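Local structure of Cas13d (uncultured Ruminococcus sp, 6IV9) at residues Y273-Y278 and D311-D316; E220-P225 and S243-L248. The protein binds CRISPR RNA and probably acts as an RNA-guided ribonuclease, its two HEPN domains dictating both crRNA maturation and target cleavage. The protein carries 2 engineered substitutions. All coordinates share one frame; numbering follows the deposited sequence.

In the fold
Both contacts lie in one all-helical region on the same side of the chain's centre, with their own centres about 13 Å apart. Along the chain they come in series: interaction 2 joins helix 219-223 to helix 232-251, and interaction 1 then joins the next helix, 267-291, to helix 312-330. They touch each other directly. Y278 CE1 of interaction 1 lies 3.4 Å from F222 CG of interaction 2, the two rings being stacked, and F245 packs on V277 and Y278. Helix 267-291 is therefore shared ground, receiving helix 312-330 and the two phenylalanines of interaction 2. The region probably belongs to the first HEPN domain.

Interaction 1: Y273-Y278 and D311-D316; sequences YKKRVY and DPEYRD
K275 and Y278 of helix 267-291 meet E313 and Y314, on the first turn of helix 312-330, in a sparse helix-helix contact, half a long ion pair and half tyrosine packing: a partly exposed charged edge, K275 against E313, and a buried tyrosine pair, Y278 against Y314. On the charged edge the lysine, CG anti to its N (chi1 -177°) and extended beyond, crosses the glutamate at about a right angle. K275 NZ stands 3.7 Å from E313 OE1, a long salt bridge, while K275 CE comes closer to the same oxygen, at 3.5 Å. The stronger grip on this carboxylate is at E313 OE2, hydrogen-bonded to H279 NE2 and to the backbone N of Y219. Two such bonds should hold the group's orientation and favour its charged form.

Helix 312-330 is opened by a classical N-cap. D311 OD1 accepts from E313 N at 2.9 Å, nearly straight at 165°, through the lone pair away from the other carboxylate oxygen. The bond caps the first turn of the helix, the turn that carries E313 and Y314.

Deeper in, Y314 reaches obliquely toward Y278 with its hydroxyl in front: Y314 OH is 3.5 Å from Y278 CE2 and 3.6 Å from Y278 OH. Both hydroxyls hydrogen-bond to N217 O, which is consistent with their closeness, and no hydrogen bond joins them to each other. One loop oxygen thus takes both tyrosines, and their buried polar ends are satisfied. The Y314 ring also meets that of H279, with the planes inclined at about 35°.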
loop_
_atom_site.group_PDB
_atom_site.type_symbol
_atom_site.label_atom_id
_atom_site.label_comp_id
_atom_site.label_asym_id
_atom_site.label_seq_id
_atom_site.Cartn_x
_atom_site.Cartn_y
_atom_site.Cartn_z
ATOM N N TYR A 273 2.255 -22.957 17.475
ATOM C CA TYR A 273 1.864 -22.357 16.178
ATOM C C TYR A 273 0.503 -21.674 16.299
ATOM O O TYR A 273 0.395 -20.533 15.932
ATOM C CB TYR A 273 1.841 -23.433 15.097
ATOM C CG TYR A 273 1.076 -23.059 13.857
ATOM C CD1 TYR A 273 1.617 -22.196 12.926
ATOM C CD2 TYR A 273 -0.187 -23.551 13.622
ATOM C CE1 TYR A 273 0.930 -21.836 11.786
ATOM C CE2 TYR A 273 -0.895 -23.196 12.494
ATOM C CZ TYR A 273 -0.331 -22.342 11.567
ATOM O OH TYR A 273 -1.021 -21.986 10.461
ATOM N N LYS A 274 -0.478 -22.342 16.890
ATOM C CA LYS A 274 -1.837 -21.769 17.020
ATOM C C LYS A 274 -1.802 -20.485 17.850
ATOM O O LYS A 274 -2.497 -19.561 17.507
ATOM C CB LYS A 274 -2.780 -22.791 17.645
ATOM C CG LYS A 274 -2.987 -24.057 16.838
ATOM C CD LYS A 274 -4.235 -24.776 17.254
ATOM C CE LYS A 274 -4.024 -26.182 17.737
ATOM N NZ LYS A 274 -5.271 -26.751 18.286
ATOM N N LYS A 275 -1.001 -20.467 18.902
ATOM C CA LYS A 275 -0.891 -19.284 19.778
ATOM C C LYS A 275 -0.359 -18.097 18.965
ATOM O O LYS A 275 -0.885 -17.016 19.099
ATOM C CB LYS A 275 0.043 -19.639 20.933
ATOM C CG LYS A 275 0.221 -18.570 21.992
ATOM C CD LYS A 275 1.125 -19.009 23.102
ATOM C CE LYS A 275 0.905 -18.232 24.371
ATOM N NZ LYS A 275 1.683 -18.782 25.501
ATOM N N ARG A 276 0.651 -18.330 18.139
ATOM C CA ARG A 276 1.223 -17.254 17.292
ATOM C C ARG A 276 0.157 -16.740 16.321
ATOM O O ARG A 276 0.040 -15.561 16.187
ATOM C CB ARG A 276 2.441 -17.774 16.526
ATOM C CG ARG A 276 3.654 -18.031 17.402
ATOM C CD ARG A 276 4.915 -18.167 16.601
ATOM N NE ARG A 276 4.866 -19.309 15.726
ATOM C CZ ARG A 276 5.332 -20.510 16.025
ATOM N NH1 ARG A 276 5.792 -20.764 17.233
ATOM N NH2 ARG A 276 5.346 -21.450 15.105
ATOM N N VAL A 277 -0.592 -17.638 15.694
ATOM C CA VAL A 277 -1.663 -17.228 14.743
ATOM C C VAL A 277 -2.728 -16.435 15.497
ATOM O O VAL A 277 -3.144 -15.408 15.010
ATOM C CB VAL A 277 -2.263 -18.435 14.003
ATOM C CG1 VAL A 277 -3.429 -18.025 13.139
ATOM C CG2 VAL A 277 -1.222 -19.140 13.177
ATOM N N TYR A 278 -3.092 -16.896 16.684
ATOM C CA TYR A 278 -4.110 -16.186 17.483
ATOM C C TYR A 278 -3.622 -14.764 17.784
ATOM O O TYR A 278 -4.383 -13.842 17.624
ATOM C CB TYR A 278 -4.321 -16.902 18.817
ATOM C CG TYR A 278 -5.090 -16.076 19.808
ATOM C CD1 TYR A 278 -6.397 -15.723 19.560
ATOM C CD2 TYR A 278 -4.511 -15.619 20.972
ATOM C CE1 TYR A 278 -7.114 -14.948 20.445
ATOM C CE2 TYR A 278 -5.218 -14.845 21.871
ATOM C CZ TYR A 278 -6.525 -14.508 21.607
ATOM O OH TYR A 278 -7.242 -13.753 22.467
ATOM N N ASP A 311 -0.527 -8.395 27.242
ATOM C CA ASP A 311 0.282 -9.460 27.873
ATOM C C ASP A 311 1.578 -9.631 27.095
ATOM O O ASP A 311 1.541 -9.611 25.892
ATOM C CB ASP A 311 -0.457 -10.792 27.895
ATOM C CG ASP A 311 0.206 -11.808 28.796
ATOM O OD1 ASP A 311 1.182 -12.416 28.380
ATOM O OD2 ASP A 311 -0.262 -11.955 29.907
ATOM N N PRO A 312 2.707 -9.924 27.763
ATOM C CA PRO A 312 4.000 -10.071 27.113
ATOM C C PRO A 312 4.048 -11.214 26.090
ATOM O O PRO A 312 4.902 -11.218 25.270
ATOM C CB PRO A 312 4.969 -10.402 28.249
ATOM C CG PRO A 312 4.262 -9.970 29.497
ATOM C CD PRO A 312 2.794 -10.111 29.198
ATOM N N GLU A 313 3.110 -12.149 26.166
ATOM C CA GLU A 313 3.092 -13.290 25.218
ATOM C C GLU A 313 2.911 -12.759 23.784
ATOM O O GLU A 313 3.447 -13.331 22.881
ATOM C CB GLU A 313 2.077 -14.350 25.640
ATOM C CG GLU A 313 0.627 -13.929 25.536
ATOM C CD GLU A 313 -0.350 -15.062 25.782
ATOM O OE1 GLU A 313 -0.123 -15.810 26.712
ATOM O OE2 GLU A 313 -1.303 -15.184 25.050
ATOM N N TYR A 314 2.146 -11.694 23.618
ATOM C CA TYR A 314 1.942 -11.113 22.270
ATOM C C TYR A 314 3.268 -10.597 21.727
ATOM O O TYR A 314 3.563 -10.804 20.590
ATOM C CB TYR A 314 0.943 -9.966 22.335
ATOM C CG TYR A 314 -0.493 -10.389 22.409
ATOM C CD1 TYR A 314 -1.078 -10.730 23.609
ATOM C CD2 TYR A 314 -1.268 -10.450 21.275
ATOM C CE1 TYR A 314 -2.404 -11.111 23.678
ATOM C CE2 TYR A 314 -2.593 -10.822 21.326
ATOM C CZ TYR A 314 -3.166 -11.160 22.532
ATOM O OH TYR A 314 -4.469 -11.513 22.553
ATOM N N ARG A 315 4.041 -9.943 22.582
ATOM C CA ARG A 315 5.364 -9.396 22.203
ATOM C C ARG A 315 6.310 -10.535 21.839
ATOM O O ARG A 315 7.147 -10.335 21.005
ATOM C CB ARG A 315 5.859 -8.373 23.222
ATOM C CG ARG A 315 5.016 -7.110 23.234
ATOM C CD ARG A 315 5.589 -5.991 24.064
ATOM N NE ARG A 315 5.596 -6.309 25.472
ATOM C CZ ARG A 315 4.534 -6.331 26.238
ATOM N NH1 ARG A 315 3.364 -5.978 25.756
ATOM N NH2 ARG A 315 4.635 -6.719 27.486
ATOM N N ASP A 316 6.170 -11.676 22.498
ATOM C CA ASP A 316 7.014 -12.851 22.178
ATOM C C ASP A 316 6.719 -13.299 20.744
ATOM O O ASP A 316 7.624 -13.686 20.058
ATOM C CB ASP A 316 6.795 -13.961 23.196
ATOM C CG ASP A 316 7.447 -13.658 24.528
ATOM O OD1 ASP A 316 8.317 -12.811 24.567
ATOM O OD2 ASP A 316 7.059 -14.268 25.489
#

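Interaction 2: E220-P225 and S243-L248; sequences EVFTHP and SKFNDL
F222 drives the edge of its ring into one face of F245, a T-shaped aromatic pair that carries nearly the whole of this small buried contact. The ring planes stand at 82° and the centroids are 5.2 Å apart. F222 CE2 does the closest touching, 3.7 Å from F245 CD2 and toward the rim of that face, while F222 CZ settles 3.8 Å from F245 CB, which lies in the plane of the F222 ring. Both phenylalanines have CG anti to the backbone N (chi1 176° in each), and both CB atoms already point at the facing helix.

The pair joins the last turn of the short helix 219-223 to helix 232-251, successive helices along the chain in this all-helical region. F222 also touches S241 and L242 of the same helix 232-251, and L281 of helix 267-291 packs against F245.

Away from the rings the fit is slack. The side chain of T223 makes no contact with segment 243-248, and its OG1 turns back to bond Y219 O. N246 likewise stops short of segment 220-225. E220 and S243, at separate ends of the two segments, are exposed to solvent and take no part.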
loop_
_atom_site.group_PDB
_atom_site.type_symbol
_atom_site.label_atom_id
_atom_site.label_comp_id
_atom_site.label_asym_id
_atom_site.label_seq_id
_atom_site.Cartn_x
_atom_site.Cartn_y
_atom_site.Cartn_z
ATOM N N GLU A 220 -4.638 -18.478 26.639
ATOM C CA GLU A 220 -5.276 -19.363 27.638
ATOM C C GLU A 220 -6.733 -18.959 27.814
ATOM O O GLU A 220 -7.579 -19.823 27.768
ATOM C CB GLU A 220 -4.537 -19.215 28.959
ATOM C CG GLU A 220 -5.303 -19.767 30.136
ATOM C CD GLU A 220 -5.236 -21.274 30.235
ATOM O OE1 GLU A 220 -5.984 -21.834 31.041
ATOM O OE2 GLU A 220 -4.434 -21.870 29.523
ATOM N N VAL A 221 -6.997 -17.671 27.962
ATOM C CA VAL A 221 -8.405 -17.210 28.105
ATOM C C VAL A 221 -9.183 -17.527 26.829
ATOM O O VAL A 221 -10.327 -17.920 26.927
ATOM C CB VAL A 221 -8.480 -15.714 28.437
ATOM C CG1 VAL A 221 -9.901 -15.207 28.361
ATOM C CG2 VAL A 221 -7.877 -15.420 29.792
ATOM N N PHE A 222 -8.557 -17.339 25.672
ATOM C CA PHE A 222 -9.225 -17.584 24.374
ATOM C C PHE A 222 -9.631 -19.050 24.236
ATOM O O PHE A 222 -10.706 -19.292 23.780
ATOM C CB PHE A 222 -8.244 -17.263 23.250
ATOM C CG PHE A 222 -8.721 -17.533 21.849
ATOM C CD1 PHE A 222 -9.867 -16.943 21.367
ATOM C CD2 PHE A 222 -7.995 -18.341 21.000
ATOM C CE1 PHE A 222 -10.282 -17.159 20.070
ATOM C CE2 PHE A 222 -8.414 -18.565 19.705
ATOM C CZ PHE A 222 -9.558 -17.974 19.247
ATOM N N THR A 223 -8.746 -19.966 24.600
ATOM C CA THR A 223 -9.002 -21.418 24.439
ATOM C C THR A 223 -9.810 -21.998 25.603
ATOM O O THR A 223 -10.382 -23.055 25.412
ATOM C CB THR A 223 -7.710 -22.159 24.091
ATOM O OG1 THR A 223 -6.787 -21.909 25.138
ATOM C CG2 THR A 223 -7.115 -21.694 22.785
ATOM N N HIS A 224 -9.853 -21.317 26.742
ATOM C CA HIS A 224 -10.634 -21.793 27.913
ATOM C C HIS A 224 -11.478 -20.640 28.437
ATOM O O HIS A 224 -11.245 -20.220 29.559
ATOM C CB HIS A 224 -9.697 -22.280 29.015
ATOM C CG HIS A 224 -8.711 -23.288 28.561
ATOM N ND1 HIS A 224 -9.063 -24.571 28.286
ATOM C CD2 HIS A 224 -7.393 -23.202 28.337
ATOM C CE1 HIS A 224 -8.002 -25.238 27.912
ATOM N NE2 HIS A 224 -6.973 -24.426 27.934
ATOM N N PRO A 225 -12.467 -20.143 27.679
ATOM C CA PRO A 225 -13.278 -19.025 28.111
ATOM C C PRO A 225 -14.072 -19.325 29.392
ATOM O O PRO A 225 -14.253 -18.436 30.179
ATOM C CB PRO A 225 -14.204 -18.716 26.930
ATOM C CG PRO A 225 -14.119 -19.903 26.032
ATOM C CD PRO A 225 -12.843 -20.631 26.377
ATOM N N SER A 243 -14.423 -21.247 17.542
ATOM C CA SER A 243 -14.927 -22.218 16.553
ATOM C C SER A 243 -14.515 -21.788 15.140
ATOM O O SER A 243 -14.098 -22.627 14.366
ATOM C CB SER A 243 -16.403 -22.377 16.742
ATOM O OG SER A 243 -16.998 -22.936 15.601
ATOM N N LYS A 244 -14.620 -20.492 14.844
ATOM C CA LYS A 244 -14.192 -19.945 13.533
ATOM C C LYS A 244 -12.675 -20.103 13.385
ATOM O O LYS A 244 -12.230 -20.361 12.300
ATOM C CB LYS A 244 -14.676 -18.505 13.374
ATOM C CG LYS A 244 -16.156 -18.371 13.071
ATOM C CD LYS A 244 -16.457 -18.721 11.649
ATOM C CE LYS A 244 -17.850 -18.353 11.195
ATOM N NZ LYS A 244 -17.828 -17.481 9.996
ATOM N N PHE A 245 -11.934 -19.936 14.470
ATOM C CA PHE A 245 -10.455 -20.046 14.450
ATOM C C PHE A 245 -10.062 -21.467 14.039
ATOM O O PHE A 245 -9.218 -21.642 13.200
ATOM C CB PHE A 245 -9.926 -19.709 15.843
ATOM C CG PHE A 245 -8.443 -19.847 16.071
ATOM C CD1 PHE A 245 -7.552 -18.920 15.572
ATOM C CD2 PHE A 245 -7.944 -20.867 16.854
ATOM C CE1 PHE A 245 -6.198 -19.035 15.812
ATOM C CE2 PHE A 245 -6.588 -20.985 17.092
ATOM C CZ PHE A 245 -5.720 -20.063 16.578
ATOM N N ASN A 246 -10.711 -22.460 14.631
ATOM C CA ASN A 246 -10.446 -23.871 14.258
ATOM C C ASN A 246 -10.848 -24.091 12.802
ATOM O O ASN A 246 -10.162 -24.798 12.130
ATOM C CB ASN A 246 -11.100 -24.851 15.220
ATOM C CG ASN A 246 -10.410 -24.871 16.558
ATOM O OD1 ASN A 246 -9.203 -24.929 16.617
ATOM N ND2 ASN A 246 -11.169 -24.796 17.622
ATOM N N ASP A 247 -11.928 -23.465 12.353
ATOM C CA ASP A 247 -12.370 -23.613 10.946
ATOM C C ASP A 247 -11.259 -23.102 10.028
ATOM O O ASP A 247 -10.947 -23.764 9.071
ATOM C CB ASP A 247 -13.647 -22.813 10.698
ATOM C CG ASP A 247 -14.909 -23.433 11.260
ATOM O OD1 ASP A 247 -14.905 -24.630 11.494
ATOM O OD2 ASP A 247 -15.883 -22.705 11.458
ATOM N N LEU A 248 -10.675 -21.957 10.355
ATOM C CA LEU A 248 -9.579 -21.385 9.542
ATOM C C LEU A 248 -8.364 -22.314 9.557
ATOM O O LEU A 248 -7.756 -22.488 8.544
ATOM C CB LEU A 248 -9.220 -20.011 10.103
ATOM C CG LEU A 248 -8.170 -19.244 9.314
ATOM C CD1 LEU A 248 -8.589 -19.080 7.872
ATOM C CD2 LEU A 248 -7.928 -17.890 9.933
#